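Local coordinates for interferon-activable protein 202 (PDB 4LNQ), which binds double-stranded DNA without sequence specificity through its first HIN domain and restrains AIM2 inflammasome activation, probably by sequestering cytoplasmic DNA, at residues A[121-126]-A[170-175]; A[152-157]-A[184-189]. One frame throughout, in Å; residues are numbered along the deposited sequence.

Contact 1 of 2, residues A[121-126]-A[170-175]. With nucleotides of chain C.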
ATOM      1  N   LEU A 121      19.233  -3.308  16.405  1.00 18.97           N
ATOM      2  CA  LEU A 121      18.249  -2.709  17.306  1.00 22.15           C
ATOM      3  C   LEU A 121      18.652  -1.294  17.674  1.00 26.38           C
ATOM      4  O   LEU A 121      19.800  -1.054  18.080  1.00 26.79           O
ATOM      5  CB  LEU A 121      18.070  -3.538  18.578  1.00 20.01           C
ATOM      6  CG  LEU A 121      17.650  -4.963  18.274  1.00 32.48           C
ATOM      7  CD1 LEU A 121      17.486  -5.761  19.561  1.00 32.69           C
ATOM      8  CD2 LEU A 121      16.360  -4.951  17.432  1.00 30.67           C
ATOM      9  N   ILE A 122      17.696  -0.376  17.536  1.00 20.55           N
ATOM     10  CA  ILE A 122      17.900   1.052  17.757  1.00 24.18           C
ATOM     11  C   ILE A 122      17.115   1.554  18.977  1.00 25.01           C
ATOM     12  O   ILE A 122      15.923   1.276  19.119  1.00 23.68           O
ATOM     13  CB  ILE A 122      17.427   1.843  16.514  1.00 21.94           C
ATOM     14  CG1 ILE A 122      18.116   1.293  15.251  1.00 25.31           C
ATOM     15  CG2 ILE A 122      17.671   3.331  16.699  1.00 25.25           C
ATOM     16  CD1 ILE A 122      19.633   1.278  15.333  1.00 30.02           C
ATOM     17  N   TYR A 123      17.791   2.274  19.863  1.00 21.41           N
ATOM     18  CA  TYR A 123      17.159   2.859  21.044  1.00 22.49           C
ATOM     19  C   TYR A 123      17.512   4.332  21.026  1.00 29.47           C
ATOM     20  O   TYR A 123      18.609   4.689  20.587  1.00 32.70           O
ATOM     21  CB  TYR A 123      17.737   2.276  22.350  1.00 21.13           C
ATOM     22  CG  TYR A 123      17.505   0.799  22.595  1.00 25.58           C
ATOM     23  CD1 TYR A 123      18.051  -0.170  21.748  1.00 24.42           C
ATOM     24  CD2 TYR A 123      16.784   0.369  23.716  1.00 22.42           C
ATOM     25  CE1 TYR A 123      17.850  -1.538  22.004  1.00 19.13           C
ATOM     26  CE2 TYR A 123      16.589  -0.968  23.980  1.00 21.10           C
ATOM     27  CZ  TYR A 123      17.122  -1.916  23.124  1.00 21.32           C
ATOM     28  OH  TYR A 123      16.902  -3.232  23.386  1.00 23.29           O
ATOM     29  N   GLY A 124      16.627   5.185  21.542  1.00 23.20           N
ATOM     30  CA  GLY A 124      16.972   6.599  21.676  1.00 27.70           C
ATOM     31  C   GLY A 124      15.789   7.531  21.845  1.00 27.96           C
ATOM     32  O   GLY A 124      14.628   7.100  21.809  1.00 26.34           O
ATOM     33  N   VAL A 125      16.092   8.808  22.051  1.00 24.20           N
ATOM     34  CA  VAL A 125      15.075   9.842  22.225  1.00 28.27           C
ATOM     35  C   VAL A 125      15.226  10.890  21.122  1.00 34.12           C
ATOM     36  O   VAL A 125      16.307  11.452  20.933  1.00 26.51           O
ATOM     37  CB  VAL A 125      15.175  10.510  23.604  1.00 31.00           C
ATOM     38  CG1 VAL A 125      14.215  11.690  23.701  1.00 31.34           C
ATOM     39  CG2 VAL A 125      14.876   9.493  24.702  1.00 30.24           C
ATOM     40  N   PHE A 126      14.144  11.140  20.385  1.00 29.91           N
ATOM     41  CA  PHE A 126      14.217  11.995  19.193  1.00 31.61           C
ATOM     42  C   PHE A 126      13.102  13.041  19.129  1.00 31.77           C
ATOM     43  O   PHE A 126      11.976  12.784  19.557  1.00 35.96           O
ATOM     44  CB  PHE A 126      14.141  11.139  17.921  1.00 30.48           C
ATOM     45  CG  PHE A 126      15.118   9.986  17.888  1.00 29.05           C
ATOM     46  CD1 PHE A 126      14.808   8.775  18.491  1.00 23.62           C
ATOM     47  CD2 PHE A 126      16.338  10.119  17.243  1.00 30.79           C
ATOM     48  CE1 PHE A 126      15.707   7.716  18.469  1.00 26.33           C
ATOM     49  CE2 PHE A 126      17.238   9.064  17.200  1.00 27.46           C
ATOM     50  CZ  PHE A 126      16.924   7.858  17.821  1.00 24.16           C
ATOM     51  N   LEU A 170      12.289   5.616  21.891  1.00 22.53           N
ATOM     52  CA  LEU A 170      12.231   4.382  21.123  1.00 23.84           C
ATOM     53  C   LEU A 170      13.067   3.327  21.825  1.00 23.84           C
ATOM     54  O   LEU A 170      14.205   3.590  22.210  1.00 22.22           O
ATOM     55  CB  LEU A 170      12.845   4.629  19.748  1.00 29.20           C
ATOM     56  CG  LEU A 170      11.958   4.944  18.562  1.00 38.58           C
ATOM     57  CD1 LEU A 170      10.769   5.728  19.014  1.00 41.79           C
ATOM     58  CD2 LEU A 170      12.752   5.680  17.498  1.00 30.83           C
ATOM     59  N   PHE A 171      12.516   2.129  21.969  1.00 21.46           N
ATOM     60  CA  PHE A 171      13.271   1.003  22.514  1.00 24.49           C
ATOM     61  C   PHE A 171      13.184  -0.178  21.563  1.00 22.73           C
ATOM     62  O   PHE A 171      12.088  -0.581  21.151  1.00 24.03           O
ATOM     63  CB  PHE A 171      12.695   0.562  23.853  1.00 19.21           C
ATOM     64  CG  PHE A 171      12.721   1.623  24.917  1.00 24.02           C
ATOM     65  CD1 PHE A 171      11.769   2.637  24.933  1.00 24.40           C
ATOM     66  CD2 PHE A 171      13.670   1.575  25.932  1.00 26.55           C
ATOM     67  CE1 PHE A 171      11.778   3.600  25.932  1.00 23.67           C
ATOM     68  CE2 PHE A 171      13.696   2.534  26.938  1.00 34.36           C
ATOM     69  CZ  PHE A 171      12.749   3.550  26.947  1.00 29.45           C
ATOM     70  N   SER A 172      14.338  -0.734  21.223  1.00 20.35           N
ATOM     71  CA  SER A 172      14.397  -1.950  20.425  1.00 24.90           C
ATOM     72  C   SER A 172      13.615  -1.840  19.110  1.00 23.57           C
ATOM     73  O   SER A 172      12.818  -2.720  18.761  1.00 21.09           O
ATOM     74  CB  SER A 172      13.899  -3.151  21.245  1.00 25.41           C
ATOM     75  OG  SER A 172      14.207  -4.371  20.592  1.00 24.26           O
ATOM     76  N   PHE A 173      13.838  -0.762  18.381  1.00 18.27           N
ATOM     77  CA  PHE A 173      13.336  -0.694  17.005  1.00 18.42           C
ATOM     78  C   PHE A 173      14.361  -1.283  16.040  1.00 23.67           C
ATOM     79  O   PHE A 173      15.548  -1.321  16.344  1.00 24.86           O
ATOM     80  CB  PHE A 173      13.016   0.746  16.620  1.00 23.64           C
ATOM     81  CG  PHE A 173      11.617   1.155  16.974  1.00 20.90           C
ATOM     82  CD1 PHE A 173      11.254   1.321  18.301  1.00 23.33           C
ATOM     83  CD2 PHE A 173      10.654   1.339  15.977  1.00 22.61           C
ATOM     84  CE1 PHE A 173       9.959   1.697  18.649  1.00 26.38           C
ATOM     85  CE2 PHE A 173       9.363   1.700  16.306  1.00 24.41           C
ATOM     86  CZ  PHE A 173       9.014   1.883  17.658  1.00 27.43           C
ATOM     87  N   HIS A 174      13.905  -1.723  14.868  1.00 25.05           N
ATOM     88  CA  HIS A 174      14.786  -2.399  13.931  1.00 23.10           C
ATOM     89  C   HIS A 174      15.114  -1.464  12.779  1.00 21.88           C
ATOM     90  O   HIS A 174      14.217  -0.929  12.154  1.00 19.78           O
ATOM     91  CB  HIS A 174      14.106  -3.647  13.363  1.00 24.36           C
ATOM     92  CG  HIS A 174      13.872  -4.724  14.369  1.00 22.46           C
ATOM     93  ND1 HIS A 174      14.254  -6.037  14.152  1.00 26.31           N
ATOM     94  CD2 HIS A 174      13.299  -4.696  15.598  1.00 22.77           C
ATOM     95  CE1 HIS A 174      13.930  -6.766  15.209  1.00 28.32           C
ATOM     96  NE2 HIS A 174      13.350  -5.978  16.101  1.00 28.43           N
ATOM     97  N   LEU A 175      16.399  -1.277  12.505  1.00 24.46           N
ATOM     98  CA  LEU A 175      16.812  -0.575  11.304  1.00 26.03           C
ATOM     99  C   LEU A 175      16.544  -1.428  10.046  1.00 28.28           C
ATOM    100  O   LEU A 175      16.985  -2.583   9.933  1.00 24.77           O
ATOM    101  CB  LEU A 175      18.290  -0.210  11.380  1.00 21.29           C
ATOM    102  CG  LEU A 175      18.870   0.501  10.151  1.00 29.74           C
ATOM    103  CD1 LEU A 175      18.161   1.845   9.904  1.00 23.28           C
ATOM    104  CD2 LEU A 175      20.381   0.684  10.291  1.00 30.08           C
TER
ATOM    105  P    DA C   6      14.000  -6.535  10.629  1.00 32.58           P
ATOM    106  OP1  DA C   6      14.970  -6.900  11.681  1.00 27.19           O
ATOM    107  OP2  DA C   6      12.979  -5.491  10.957  1.00 31.09           O
ATOM    108  O5'  DA C   6      14.790  -6.115   9.304  1.00 32.13           O
ATOM    109  C5'  DA C   6      15.750  -7.073   8.833  1.00 37.10           C
ATOM    110  C4'  DA C   6      15.791  -7.141   7.313  1.00 32.79           C
ATOM    111  O4'  DA C   6      14.736  -8.019   6.838  1.00 34.83           O
ATOM    112  C3'  DA C   6      15.631  -5.810   6.565  1.00 37.31           C
ATOM    113  O3'  DA C   6      16.515  -5.910   5.444  1.00 39.91           O
ATOM    114  C2'  DA C   6      14.147  -5.809   6.192  1.00 34.80           C
ATOM    115  C1'  DA C   6      13.918  -7.293   5.922  1.00 34.77           C
ATOM    116  N9   DA C   6      12.555  -7.789   6.108  1.00 38.10           N
ATOM    117  C8   DA C   6      11.692  -7.541   7.148  1.00 38.25           C
ATOM    118  N7   DA C   6      10.538  -8.157   7.032  1.00 35.39           N
ATOM    119  C5   DA C   6      10.646  -8.851   5.832  1.00 34.48           C
ATOM    120  C6   DA C   6       9.762  -9.704   5.137  1.00 32.98           C
ATOM    121  N6   DA C   6       8.540 -10.017   5.582  1.00 30.56           N
ATOM    122  N1   DA C   6      10.187 -10.228   3.960  1.00 34.10           N
ATOM    123  C2   DA C   6      11.421  -9.916   3.524  1.00 34.45           C
ATOM    124  N3   DA C   6      12.344  -9.129   4.089  1.00 31.77           N
ATOM    125  C4   DA C   6      11.887  -8.631   5.250  1.00 36.87           C
TER

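Contact 2 of 2, residues A[152-157]-A[184-189]. Unlike the reference sequence in segment 152-157: E156 (reference Lys).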
ATOM      1  N   VAL A 152       8.216   3.400  11.967  1.00 25.53           N
ATOM      2  CA  VAL A 152       6.985   2.675  11.653  1.00 28.33           C
ATOM      3  C   VAL A 152       6.612   1.723  12.788  1.00 26.62           C
ATOM      4  O   VAL A 152       7.385   0.836  13.155  1.00 26.11           O
ATOM      5  CB  VAL A 152       7.117   1.853  10.352  1.00 29.58           C
ATOM      6  CG1 VAL A 152       5.856   0.985  10.119  1.00 29.69           C
ATOM      7  CG2 VAL A 152       7.416   2.775   9.140  1.00 24.41           C
ATOM      8  N   TRP A 153       5.426   1.924  13.349  1.00 23.33           N
ATOM      9  CA  TRP A 153       4.902   1.026  14.365  1.00 25.98           C
ATOM     10  C   TRP A 153       3.693   0.352  13.771  1.00 21.52           C
ATOM     11  O   TRP A 153       2.724   1.027  13.426  1.00 24.78           O
ATOM     12  CB  TRP A 153       4.483   1.850  15.580  1.00 32.33           C
ATOM     13  CG  TRP A 153       3.779   1.085  16.675  1.00 26.25           C
ATOM     14  CD1 TRP A 153       2.436   0.869  16.797  1.00 22.87           C
ATOM     15  CD2 TRP A 153       4.393   0.477  17.825  1.00 24.29           C
ATOM     16  NE1 TRP A 153       2.176   0.157  17.957  1.00 24.26           N
ATOM     17  CE2 TRP A 153       3.360  -0.099  18.599  1.00 25.50           C
ATOM     18  CE3 TRP A 153       5.717   0.357  18.269  1.00 26.46           C
ATOM     19  CZ2 TRP A 153       3.612  -0.787  19.802  1.00 26.10           C
ATOM     20  CZ3 TRP A 153       5.967  -0.328  19.473  1.00 26.27           C
ATOM     21  CH2 TRP A 153       4.916  -0.884  20.223  1.00 28.16           C
ATOM     22  N   ASP A 154       3.725  -0.973  13.636  1.00 26.05           N
ATOM     23  CA  ASP A 154       2.606  -1.656  12.986  1.00 29.22           C
ATOM     24  C   ASP A 154       1.868  -2.584  13.946  1.00 30.56           C
ATOM     25  O   ASP A 154       1.148  -3.487  13.524  1.00 35.20           O
ATOM     26  CB  ASP A 154       3.070  -2.404  11.723  1.00 34.11           C
ATOM     27  CG  ASP A 154       3.888  -3.650  12.041  1.00 40.89           C
ATOM     28  OD1 ASP A 154       4.370  -3.784  13.187  1.00 44.26           O
ATOM     29  OD2 ASP A 154       4.048  -4.504  11.137  1.00 46.96           O
ATOM     30  N   LYS A 155       2.043  -2.340  15.242  1.00 29.14           N
ATOM     31  CA  LYS A 155       1.435  -3.181  16.266  1.00 30.60           C
ATOM     32  C   LYS A 155       0.204  -2.510  16.893  1.00 31.11           C
ATOM     33  O   LYS A 155      -0.331  -1.539  16.345  1.00 35.03           O
ATOM     34  CB  LYS A 155       2.476  -3.499  17.340  1.00 28.39           C
ATOM     35  CG  LYS A 155       3.795  -4.010  16.751  1.00 33.77           C
ATOM     36  CD  LYS A 155       4.844  -4.294  17.849  1.00 33.28           C
ATOM     37  CE  LYS A 155       4.560  -5.598  18.562  1.00 33.61           C
ATOM     38  NZ  LYS A 155       5.719  -6.071  19.385  1.00 27.65           N
ATOM     39  N   GLU A 156      -0.230  -3.019  18.043  1.00 34.06           N
ATOM     40  CA  GLU A 156      -1.404  -2.469  18.731  1.00 37.76           C
ATOM     41  C   GLU A 156      -1.201  -0.980  19.032  1.00 30.19           C
ATOM     42  O   GLU A 156      -0.131  -0.569  19.471  1.00 31.61           O
ATOM     43  CB  GLU A 156      -1.697  -3.262  20.006  1.00 40.41           C
ATOM     44  CG  GLU A 156      -2.708  -2.605  20.935  1.00 57.88           C
ATOM     45  CD  GLU A 156      -4.105  -2.531  20.336  1.00 70.41           C
ATOM     46  OE1 GLU A 156      -4.529  -1.426  19.917  1.00 70.84           O
ATOM     47  OE2 GLU A 156      -4.781  -3.579  20.293  1.00 80.59           O
ATOM     48  N   GLN A 157      -2.216  -0.164  18.764  1.00 31.19           N
ATOM     49  CA  GLN A 157      -2.076   1.280  18.915  1.00 32.62           C
ATOM     50  C   GLN A 157      -2.689   1.813  20.204  1.00 37.61           C
ATOM     51  O   GLN A 157      -2.370   2.919  20.616  1.00 40.97           O
ATOM     52  CB  GLN A 157      -2.729   2.007  17.725  1.00 40.20           C
ATOM     53  CG  GLN A 157      -2.155   1.595  16.372  1.00 39.56           C
ATOM     54  CD  GLN A 157      -2.710   2.397  15.203  1.00 42.95           C
ATOM     55  OE1 GLN A 157      -3.413   3.407  15.380  1.00 38.77           O
ATOM     56  NE2 GLN A 157      -2.396   1.944  13.992  1.00 41.20           N
ATOM     57  N   LEU A 184      13.020   2.978  10.578  1.00 23.33           N
ATOM     58  CA  LEU A 184      13.023   2.236  11.834  1.00 21.12           C
ATOM     59  C   LEU A 184      11.643   1.583  11.964  1.00 24.68           C
ATOM     60  O   LEU A 184      10.613   2.239  11.807  1.00 29.84           O
ATOM     61  CB  LEU A 184      13.281   3.200  12.998  1.00 18.04           C
ATOM     62  CG  LEU A 184      14.588   4.016  12.948  1.00 25.40           C
ATOM     63  CD1 LEU A 184      14.757   4.880  14.221  1.00 24.96           C
ATOM     64  CD2 LEU A 184      15.811   3.086  12.782  1.00 20.41           C
ATOM     65  N   HIS A 185      11.620   0.283  12.217  1.00 21.71           N
ATOM     66  CA  HIS A 185      10.368  -0.459  12.195  1.00 23.23           C
ATOM     67  C   HIS A 185      10.229  -1.187  13.512  1.00 21.89           C
ATOM     68  O   HIS A 185      11.210  -1.735  14.018  1.00 21.99           O
ATOM     69  CB  HIS A 185      10.380  -1.475  11.030  1.00 19.13           C
ATOM     70  CG  HIS A 185       9.029  -2.046  10.700  1.00 24.03           C
ATOM     71  ND1 HIS A 185       8.429  -3.027  11.461  1.00 20.86           N
ATOM     72  CD2 HIS A 185       8.169  -1.780   9.683  1.00 26.64           C
ATOM     73  CE1 HIS A 185       7.251  -3.331  10.942  1.00 23.03           C
ATOM     74  NE2 HIS A 185       7.076  -2.605   9.849  1.00 25.90           N
ATOM     75  N   SER A 186       9.022  -1.213  14.061  1.00 21.25           N
ATOM     76  CA  SER A 186       8.781  -1.997  15.267  1.00 21.99           C
ATOM     77  C   SER A 186       9.093  -3.476  15.028  1.00 27.28           C
ATOM     78  O   SER A 186       8.993  -3.999  13.896  1.00 24.66           O
ATOM     79  CB  SER A 186       7.326  -1.864  15.709  1.00 18.35           C
ATOM     80  OG  SER A 186       6.440  -2.200  14.646  1.00 23.53           O
ATOM     81  N   GLY A 187       9.462  -4.139  16.112  1.00 24.68           N
ATOM     82  CA  GLY A 187       9.606  -5.583  16.137  1.00 22.41           C
ATOM     83  C   GLY A 187       8.919  -6.200  17.344  1.00 24.62           C
ATOM     84  O   GLY A 187       8.068  -5.575  17.988  1.00 22.69           O
ATOM     85  N   ASN A 188       9.268  -7.447  17.631  1.00 28.78           N
ATOM     86  CA  ASN A 188       8.578  -8.230  18.652  1.00 28.45           C
ATOM     87  C   ASN A 188       8.560  -7.531  20.035  1.00 29.25           C
ATOM     88  O   ASN A 188       7.572  -7.618  20.768  1.00 29.55           O
ATOM     89  CB  ASN A 188       9.260  -9.592  18.770  1.00 35.18           C
ATOM     90  CG  ASN A 188       8.291 -10.711  19.074  1.00 56.64           C
ATOM     91  OD1 ASN A 188       7.081 -10.590  18.845  1.00 59.93           O
ATOM     92  ND2 ASN A 188       8.818 -11.819  19.593  1.00 65.99           N
ATOM     93  N   HIS A 189       9.646  -6.835  20.367  1.00 19.69           N
ATOM     94  CA  HIS A 189       9.844  -6.315  21.732  1.00 26.38           C
ATOM     95  C   HIS A 189       9.900  -4.791  21.778  1.00 26.77           C
ATOM     96  O   HIS A 189      10.297  -4.218  22.786  1.00 23.24           O
ATOM     97  CB  HIS A 189      11.128  -6.910  22.336  1.00 21.62           C
ATOM     98  CG  HIS A 189      11.187  -8.403  22.253  1.00 21.80           C
ATOM     99  ND1 HIS A 189      12.308  -9.089  21.837  1.00 21.92           N
ATOM    100  CD2 HIS A 189      10.250  -9.341  22.520  1.00 23.38           C
ATOM    101  CE1 HIS A 189      12.061 -10.386  21.860  1.00 26.78           C
ATOM    102  NE2 HIS A 189      10.818 -10.568  22.273  1.00 25.59           N
TER
HETATM  103  O   HOH W   1       6.280  -5.030  14.312  1.00 35.02           O
HETATM  104  O   HOH W   2       4.681  -8.812  19.203  1.00 43.11           O

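Contact 1 of 2, residues A[121-126]-A[170-175]
L121 lays its CD2 methyl over one face of the H174 imidazole, a CH-pi contact in which CD2 stands 3.6 Å from the ring centroid and 17° off the ring normal. The two side chains run alongside each other in the same direction. With one face against this methyl, the imidazole turns its edge to the DNA: ND1 of H174 donates an in-plane, 2.7 Å hydrogen bond to the phosphate oxygen OP1 of DA6 of chain C. H174 thus takes part directly in the backbone recognition by which this first HIN domain binds duplex DNA irrespective of sequence. The strands belong to the second of two OB-type beta units, and their antiparallel ladder is interrupted by a G1 beta bulge, S172 and F173 both facing I122. Within the bulge I122 and F173 exchange two backbone bonds, I122 N to F173 O at 2.6 Å and F173 N to I122 O; beyond it, G124 and L170 exchange a second pair. S172 has positive backbone angles (phi 54°, psi 49°), and its amide N sits 3.4 Å above the middle of the Y123 ring. Its OG, near CD1 of L121, is hydrogen-bonded by K49. On the face that carries I122 and L170, CD2 of L170 meets CE1 of F126 at 3.7 Å, the two side chains crossing at about a right angle, while I122 and L170 both rest on L184.

Contact 2 of 2, residues A[152-157]-A[184-189]
V152 and H185 form a parallel bridge in which both backbone bonds come from V152 and reach the residues flanking H185: its N donates to L184 O at 2.7 Å, and its O accepts S186 N at 2.8 Å. Polar side chains continue the pairing where the strand geometry fades. The hydroxyl of S186, placed between its own backbone N and carbonyl carbon (chi1 54°), accepts a nearly straight bond from D154 N (3.1 Å). A water adds to this link, donating to OD1 of D154 and weakly to S186 O, and also bonding to S186 OG. Further along, K155 reaches the other segment through a chain bent at chi3 (77°), which brings NZ to G187 O at 2.8 Å; the same ammonium gives a proton to a second water and to the carbonyl of Y27. Contacts of the rings complete the interface. H185 is held by ND1, which bonds in the ring plane to a lone pair of S186 O; CD2 then lies 3.6 Å from CG1 of V152. The D154 carboxylate stands almost upright to this imidazole (79° between planes), with OD2 at the ring edge, 3.4 Å from CE1. CB of S186 approaches CE3 of the W153 indole at 3.8 Å, and the indole NE1 is bonded to E156 O. The bridge joins the ends of strands 148-153 and 183-185; strand 138-143 borders the first of these, W153 packs on F173 of strand 168-176, and L184 reaches I142, L170 and L175.

From the N terminus, the chain first passes through the other beta unit and the helices 98-105 and 110-113, then enters strand 121-133, where contact 1 opens. Strands 138-143 and 148-153 follow, and the end of the latter opens contact 2 at 152-157, before the chain returns at 170-175 and closes the loop of contact 1 after 43 intervening residues. Contact 2 closes at 184-189, so the two loops cross rather than nest. Contact 1 joins 121-133 to 168-176 and contact 2 joins 148-153 to 183-185; the pairing of 168-176 with 183-185, where H174 N probably bonds H185 O and F173 packs against W153 and H185, unites them in the same sheet.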